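Local coordinates for protein superoxide dismutase (Leishmania major, PDB 4F2N) that converts superoxide radicals to hydrogen peroxide and molecular oxygen, as an iron-dependent dismutase of the iron/manganese family, at residues 94-97 with 98-102; 75-78 with 79-82; 222-225 with 226-229. One frame throughout, in Å; residues are numbered along the deposited sequence.

Interaction 1. Residues 94-97 with 98-102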
loop_
_atom_site.group_PDB
_atom_site.type_symbol
_atom_site.label_atom_id
_atom_site.label_comp_id
_atom_site.label_asym_id
_atom_site.label_seq_id
_atom_site.Cartn_x
_atom_site.Cartn_y
_atom_site.Cartn_z
ATOM N N GLU B 94 -19.571 -8.096 3.798
ATOM C CA GLU B 94 -20.477 -7.044 3.334
ATOM C C GLU B 94 -20.190 -5.662 3.960
ATOM O O GLU B 94 -20.734 -4.643 3.519
ATOM C CB GLU B 94 -21.932 -7.449 3.585
ATOM N N SER B 95 -19.342 -5.628 4.984
ATOM C CA SER B 95 -19.055 -4.390 5.681
ATOM C C SER B 95 -17.606 -3.913 5.483
ATOM O O SER B 95 -17.148 -3.012 6.204
ATOM C CB SER B 95 -19.355 -4.552 7.181
ATOM O OG SER B 95 -20.740 -4.795 7.392
ATOM N N LYS B 96 -16.901 -4.483 4.506
ATOM C CA LYS B 96 -15.468 -4.167 4.311
ATOM C C LYS B 96 -15.212 -2.684 4.022
ATOM O O LYS B 96 -14.231 -2.095 4.502
ATOM C CB LYS B 96 -14.838 -5.051 3.215
ATOM C CG LYS B 96 -13.300 -5.083 3.263
ATOM C CD LYS B 96 -12.775 -5.525 4.637
ATOM C CE LYS B 96 -11.275 -5.295 4.809
ATOM N NZ LYS B 96 -10.467 -6.211 3.948
ATOM N N VAL B 97 -16.088 -2.078 3.222
ATOM C CA VAL B 97 -15.893 -0.689 2.846
ATOM C C VAL B 97 -15.963 0.197 4.087
ATOM O O VAL B 97 -15.067 1.004 4.338
ATOM C CB VAL B 97 -16.881 -0.248 1.739
ATOM C CG1 VAL B 97 -16.806 1.248 1.502
ATOM C CG2 VAL B 97 -16.560 -0.993 0.445
ATOM N N MET B 98 -17.008 0.020 4.892
ATOM C CA MET B 98 -17.095 0.801 6.115
ATOM C C MET B 98 -15.976 0.469 7.105
ATOM O O MET B 98 -15.413 1.370 7.747
ATOM C CB MET B 98 -18.463 0.640 6.783
ATOM C CG MET B 98 -18.560 1.434 8.076
ATOM S SD MET B 98 -20.270 1.845 8.506
ATOM C CE MET B 98 -21.063 0.223 8.536
ATOM N N PHE B 99 -15.649 -0.814 7.233
ATOM C CA PHE B 99 -14.545 -1.201 8.137
ATOM C C PHE B 99 -13.284 -0.407 7.782
ATOM O O PHE B 99 -12.651 0.199 8.646
ATOM C CB PHE B 99 -14.250 -2.719 8.090
ATOM C CG PHE B 99 -12.982 -3.094 8.806
ATOM C CD1 PHE B 99 -12.996 -3.315 10.184
ATOM C CD2 PHE B 99 -11.760 -3.147 8.124
ATOM C CE1 PHE B 99 -11.840 -3.646 10.862
ATOM C CE2 PHE B 99 -10.587 -3.450 8.811
ATOM C CZ PHE B 99 -10.639 -3.687 10.187
ATOM N N ASN B 100 -12.931 -0.404 6.498
ATOM C CA ASN B 100 -11.718 0.236 6.051
ATOM C C ASN B 100 -11.705 1.729 6.374
ATOM O O ASN B 100 -10.676 2.249 6.800
ATOM C CB ASN B 100 -11.477 -0.002 4.548
ATOM C CG ASN B 100 -11.007 -1.425 4.237
ATOM O OD1 ASN B 100 -10.463 -2.129 5.091
ATOM N ND2 ASN B 100 -11.189 -1.835 2.976
ATOM N N GLN B 101 -12.832 2.428 6.174
ATOM C CA GLN B 101 -12.826 3.883 6.435
ATOM C C GLN B 101 -12.760 4.138 7.950
ATOM O O GLN B 101 -12.057 5.045 8.401
ATOM C CB GLN B 101 -14.053 4.574 5.838
ATOM C CG GLN B 101 -14.264 4.313 4.345
ATOM C CD GLN B 101 -13.119 4.800 3.491
ATOM O OE1 GLN B 101 -12.780 5.991 3.471
ATOM N NE2 GLN B 101 -12.495 3.883 2.800
ATOM N N ALA B 102 -13.506 3.351 8.722
ATOM C CA ALA B 102 -13.556 3.531 10.198
ATOM C C ALA B 102 -12.208 3.220 10.839
ATOM O O ALA B 102 -11.669 4.035 11.640
ATOM C CB ALA B 102 -14.658 2.665 10.804
HETATM O O HOH W 1 -10.057 -4.154 1.775
HETATM O O HOH W 2 -13.627 1.604 2.149
#

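Interaction 2. Residues 75-78 with 79-82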
loop_
_atom_site.group_PDB
_atom_site.type_symbol
_atom_site.label_atom_id
_atom_site.label_comp_id
_atom_site.label_asym_id
_atom_site.label_seq_id
_atom_site.Cartn_x
_atom_site.Cartn_y
_atom_site.Cartn_z
ATOM N N LYS B 75 -24.559 5.783 9.119
ATOM C CA LYS B 75 -25.899 6.061 9.668
ATOM C C LYS B 75 -26.251 5.029 10.726
ATOM O O LYS B 75 -26.092 3.839 10.508
ATOM C CB LYS B 75 -26.963 6.082 8.567
ATOM N N GLY B 76 -26.696 5.490 11.889
ATOM C CA GLY B 76 -27.081 4.603 12.973
ATOM C C GLY B 76 -26.058 4.569 14.091
ATOM O O GLY B 76 -26.386 4.186 15.213
ATOM N N TYR B 77 -24.818 4.970 13.797
ATOM C CA TYR B 77 -23.762 5.000 14.809
ATOM C C TYR B 77 -23.592 6.338 15.525
ATOM O O TYR B 77 -22.609 6.520 16.236
ATOM C CB TYR B 77 -22.411 4.545 14.218
ATOM C CG TYR B 77 -22.370 3.084 13.919
ATOM C CD1 TYR B 77 -22.135 2.162 14.933
ATOM C CD2 TYR B 77 -22.589 2.613 12.624
ATOM C CE1 TYR B 77 -22.099 0.798 14.663
ATOM C CE2 TYR B 77 -22.548 1.251 12.343
ATOM C CZ TYR B 77 -22.313 0.356 13.370
ATOM O OH TYR B 77 -22.283 -0.996 13.114
ATOM N N GLU B 78 -24.537 7.268 15.357
ATOM C CA GLU B 78 -24.459 8.573 16.037
ATOM C C GLU B 78 -24.256 8.433 17.557
ATOM O O GLU B 78 -24.967 7.671 18.212
ATOM C CB GLU B 78 -25.700 9.434 15.753
ATOM C CG GLU B 78 -25.807 9.952 14.326
ATOM C CD GLU B 78 -26.312 8.904 13.350
ATOM O OE1 GLU B 78 -26.788 7.833 13.801
ATOM O OE2 GLU B 78 -26.241 9.155 12.131
ATOM N N GLY B 79 -23.282 9.165 18.104
ATOM C CA GLY B 79 -23.000 9.148 19.540
ATOM C C GLY B 79 -22.029 8.037 19.967
ATOM O O GLY B 79 -21.559 8.013 21.104
ATOM N N LYS B 80 -21.753 7.099 19.076
ATOM C CA LYS B 80 -20.902 5.958 19.430
ATOM C C LYS B 80 -19.458 6.201 19.043
ATOM O O LYS B 80 -19.193 7.053 18.189
ATOM C CB LYS B 80 -21.421 4.691 18.754
ATOM C CG LYS B 80 -22.747 4.209 19.330
ATOM C CD LYS B 80 -23.429 3.288 18.325
ATOM C CE LYS B 80 -24.522 2.417 18.956
ATOM N NZ LYS B 80 -25.131 3.072 20.146
ATOM N N THR B 81 -18.532 5.466 19.662
ATOM C CA THR B 81 -17.110 5.536 19.272
ATOM C C THR B 81 -16.862 4.950 17.888
ATOM O O THR B 81 -17.566 4.027 17.420
ATOM C CB THR B 81 -16.161 4.810 20.262
ATOM O OG1 THR B 81 -16.519 3.419 20.335
ATOM C CG2 THR B 81 -16.267 5.437 21.673
ATOM N N ILE B 82 -15.849 5.486 17.241
ATOM C CA ILE B 82 -15.342 4.906 16.003
ATOM C C ILE B 82 -14.925 3.448 16.222
ATOM O O ILE B 82 -15.190 2.602 15.378
ATOM C CB ILE B 82 -14.182 5.751 15.439
ATOM C CG1 ILE B 82 -14.654 7.207 15.165
ATOM C CG2 ILE B 82 -13.586 5.116 14.178
ATOM C CD1 ILE B 82 -15.796 7.336 14.173
#

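Interaction 3. Residues 222-225 with 226-229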
loop_
_atom_site.group_PDB
_atom_site.type_symbol
_atom_site.label_atom_id
_atom_site.label_comp_id
_atom_site.label_asym_id
_atom_site.label_seq_id
_atom_site.Cartn_x
_atom_site.Cartn_y
_atom_site.Cartn_z
ATOM N N CYS B 222 3.090 7.072 27.079
ATOM C CA CYS B 222 3.105 6.653 28.491
ATOM C C CYS B 222 1.709 6.707 29.140
ATOM O O CYS B 222 1.338 5.808 29.907
ATOM C CB CYS B 222 4.123 7.484 29.276
ATOM S SG CYS B 222 4.351 6.893 30.971
ATOM N N HIS B 223 0.944 7.761 28.841
ATOM C CA HIS B 223 -0.456 7.858 29.269
ATOM C C HIS B 223 -1.246 6.649 28.802
ATOM O O HIS B 223 -1.997 6.046 29.575
ATOM C CB HIS B 223 -1.105 9.147 28.744
ATOM C CG HIS B 223 -2.575 9.297 29.125
ATOM N ND1 HIS B 223 -2.970 9.741 30.342
ATOM C CD2 HIS B 223 -3.747 9.020 28.408
ATOM C CE1 HIS B 223 -4.323 9.760 30.394
ATOM N NE2 HIS B 223 -4.792 9.319 29.212
ATOM N N MET B 224 -1.079 6.281 27.528
ATOM C CA MET B 224 -1.734 5.085 26.988
ATOM C C MET B 224 -1.281 3.807 27.711
ATOM O O MET B 224 -2.082 2.921 28.027
ATOM C CB MET B 224 -1.454 4.968 25.477
ATOM C CG MET B 224 -2.140 6.054 24.627
ATOM S SD MET B 224 -3.935 6.151 24.866
ATOM C CE MET B 224 -4.463 4.461 24.639
ATOM N N TYR B 225 0.012 3.697 27.946
ATOM C CA TYR B 225 0.546 2.525 28.643
ATOM C C TYR B 225 -0.088 2.350 30.036
ATOM O O TYR B 225 -0.556 1.262 30.390
ATOM C CB TYR B 225 2.083 2.614 28.748
ATOM C CG TYR B 225 2.645 1.533 29.640
ATOM C CD1 TYR B 225 2.766 0.225 29.181
ATOM C CD2 TYR B 225 2.976 1.798 30.979
ATOM C CE1 TYR B 225 3.271 -0.780 29.996
ATOM C CE2 TYR B 225 3.458 0.795 31.813
ATOM C CZ TYR B 225 3.585 -0.491 31.312
ATOM O OH TYR B 225 4.054 -1.503 32.117
ATOM N N GLU B 226 -0.128 3.423 30.812
ATOM C CA GLU B 226 -0.693 3.351 32.175
ATOM C C GLU B 226 -2.154 2.905 32.172
ATOM O O GLU B 226 -2.537 1.998 32.930
ATOM C CB GLU B 226 -0.493 4.675 32.916
ATOM C CG GLU B 226 0.967 4.872 33.310
ATOM C CD GLU B 226 1.337 6.303 33.701
ATOM O OE1 GLU B 226 0.496 7.217 33.618
ATOM O OE2 GLU B 226 2.495 6.536 34.083
ATOM N N ARG B 227 -2.973 3.506 31.307
ATOM C CA ARG B 227 -4.374 3.119 31.275
ATOM C C ARG B 227 -4.588 1.739 30.671
ATOM O O ARG B 227 -5.482 1.043 31.096
ATOM C CB ARG B 227 -5.280 4.171 30.607
ATOM C CG ARG B 227 -5.012 4.491 29.135
ATOM C CD ARG B 227 -5.798 5.752 28.721
ATOM N NE ARG B 227 -7.255 5.526 28.697
ATOM C CZ ARG B 227 -7.936 5.024 27.656
ATOM N NH1 ARG B 227 -7.310 4.671 26.537
ATOM N NH2 ARG B 227 -9.253 4.850 27.735
ATOM N N ALA B 228 -3.772 1.354 29.684
ATOM C CA ALA B 228 -3.976 0.055 29.001
ATOM C C ALA B 228 -3.620 -1.135 29.906
ATOM O O ALA B 228 -4.262 -2.193 29.812
ATOM C CB ALA B 228 -3.189 -0.008 27.691
ATOM N N THR B 229 -2.612 -0.955 30.765
ATOM C CA THR B 229 -2.126 -2.040 31.658
ATOM C C THR B 229 -2.838 -2.125 32.989
ATOM O O THR B 229 -2.623 -3.086 33.756
ATOM C CB THR B 229 -0.623 -1.958 32.009
ATOM O OG1 THR B 229 -0.300 -0.669 32.565
ATOM C CG2 THR B 229 0.204 -2.204 30.823
#

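Interaction 1. Residues 94-97 with 98-102
The first turn of helix 96-113, in the alpha-hairpin domain of this iron superoxide dismutase, brings Lys96 against Phe99 and Asn100. Three consecutive i to i+4 backbone bonds define the turn. Phe99 N reaches Ser95 O at 2.9 Å with an N-H...O angle of 165°, which places Ser95 at the N-cap although its hydroxyl makes no capping bond. Asn100 N bonds to Lys96 O and Gln101 N to Val97 O.

The long side chain of Lys96 leaves with CG opposite the backbone N (chi1 -162°) and then bends at chi2, which turns it up the helix toward the next turn. Its CE therefore lies 3.3 Å from Asn100 OD1 and 4.0 Å from Phe99 CD2, the approach to the ring being oblique. Asn100 OD1 itself sits at the edge of the Phe99 ring, in its plane. Beyond CE, one water accepts from both Lys96 NZ (3.0 Å) and Asn100 ND2 (2.8 Å), linking ammonium and amide without direct contact. A second water donates to Val97 O at 2.7 Å and accepts from Gln101 NE2 at 2.6 Å, so that carbonyl is held by the helical N-H and by solvent together.

Outside the turn, Met98 and Phe99 pack on Thr89 of helix 82-89, and Asn100 meets Phe152 of the second subunit. ND2 of Asn100 donates to water, while OD1 faces the CE methylene of Lys96, whose polarisation by the neighbouring ammonium probably makes that close approach mildly attractive.

Interaction 2. Residues 75-78 with 79-82
Gly79 is the third residue of a tight reversal that Tyr77 O and Lys80 N close. Its backbone angles, phi 87° and psi -12°, are the conformation usual for glycine at this position of a type II turn. Its own carbonyl O takes a hydrogen bond from Arg30.

Lys80 closes the turn: Lys80 N donates to Tyr77 O over 3.0 Å, the donor standing 32° from the carbonyl plane. Its side chain runs back over residues 76-77. Lys80 CB is 3.3 Å from that same Tyr77 O, and Lys80 CD lies 3.8 Å from Tyr77 CD1, an oblique approach to the ring. The lysine chain is nearly extended from CA to CE, which carries CD past Tyr77 CA, 3.9 Å away, and leaves the chain crossing the tyrosine at a slant. Within residues 75-78, Gly76 N makes a weak bond to Glu78 OE1 at 3.0 Å, the carboxylate folding back through a bend at chi2.

Thr81, buried against His24 and Arg30, follows, and its OG1 caps Glu84 N. Ile82 opens helix 82-89 and packs on His105 and Phe106 of helix 96-113. Tyr77 in turn rests on Ile85 and Ala88. Together these residues form a type II beta turn from Tyr77 to Lys80 that leads into a threonine N-cap, within the connection between helices 52-71 and 82-89 of the alpha-hairpin domain.

Interaction 3. Residues 222-225 with 226-229
Tyr225 O is gripped twice by Thr229, through Thr229 N at 3.0 Å and Thr229 OG1 at 2.9 Å, the two donors coming from opposite faces of the carbonyl plane. This lies in the last turns of helix 218-229, the C-terminal helix of the dismutase. The threonine hydroxyl sits between its own N and carbonyl carbon (chi1 55°), which turns it back to the carbonyl one turn earlier. It also stands over one face of the Tyr225 ring, toward the rim, while Thr229 CG2 touches Tyr225 CE1 at 3.5 Å.

Three further i to i+4 bonds, from Glu226, Arg227 and Ala228, run along the helix; the shortest joins Ala228 N to Met224 O (2.8 Å). Tyr225 packs on Val161 and Ile187 of the sheet and on Ala129 of helix 124-134.

On another flank, Arg227 CD lies obliquely 3.7 Å from His223 NE2, and the imidazole and guanidinium planes are only 8° apart. The guanidinium's NH2 donates to His24 O. The Met224 side chain follows that of Arg227 in the same direction, and bends at chi2 and chi3 so that Met224 CE meets Arg227 NH1 at the guanidinium edge, in its plane, at 3.4 Å.

Interactions 1 and 2 belong to the same alpha-hairpin domain and touch directly, their centres about 14 Å apart. Ile82 CG2 of interaction 2 lies 3.4 Å from Ala102 O of interaction 1, and Tyr77 CE2 is 4.2 Å from Met98 CE. Ile82, at the start of helix 82-89, thus packs on the second turn of helix 96-113, and Tyr77 of the turn reaches Met98. Interaction 3 stands apart on the C-terminal helix: its centre is about 28 Å from that of interaction 1 and about 25 Å from that of interaction 2, with no contact to either. The side chain of Gln101 is about 11 Å from the bound iron, so interaction 1 is not part of the metal site. His58, His108, Asp191 and His195 hold the metal, and His108 is on the same helix, 96-113.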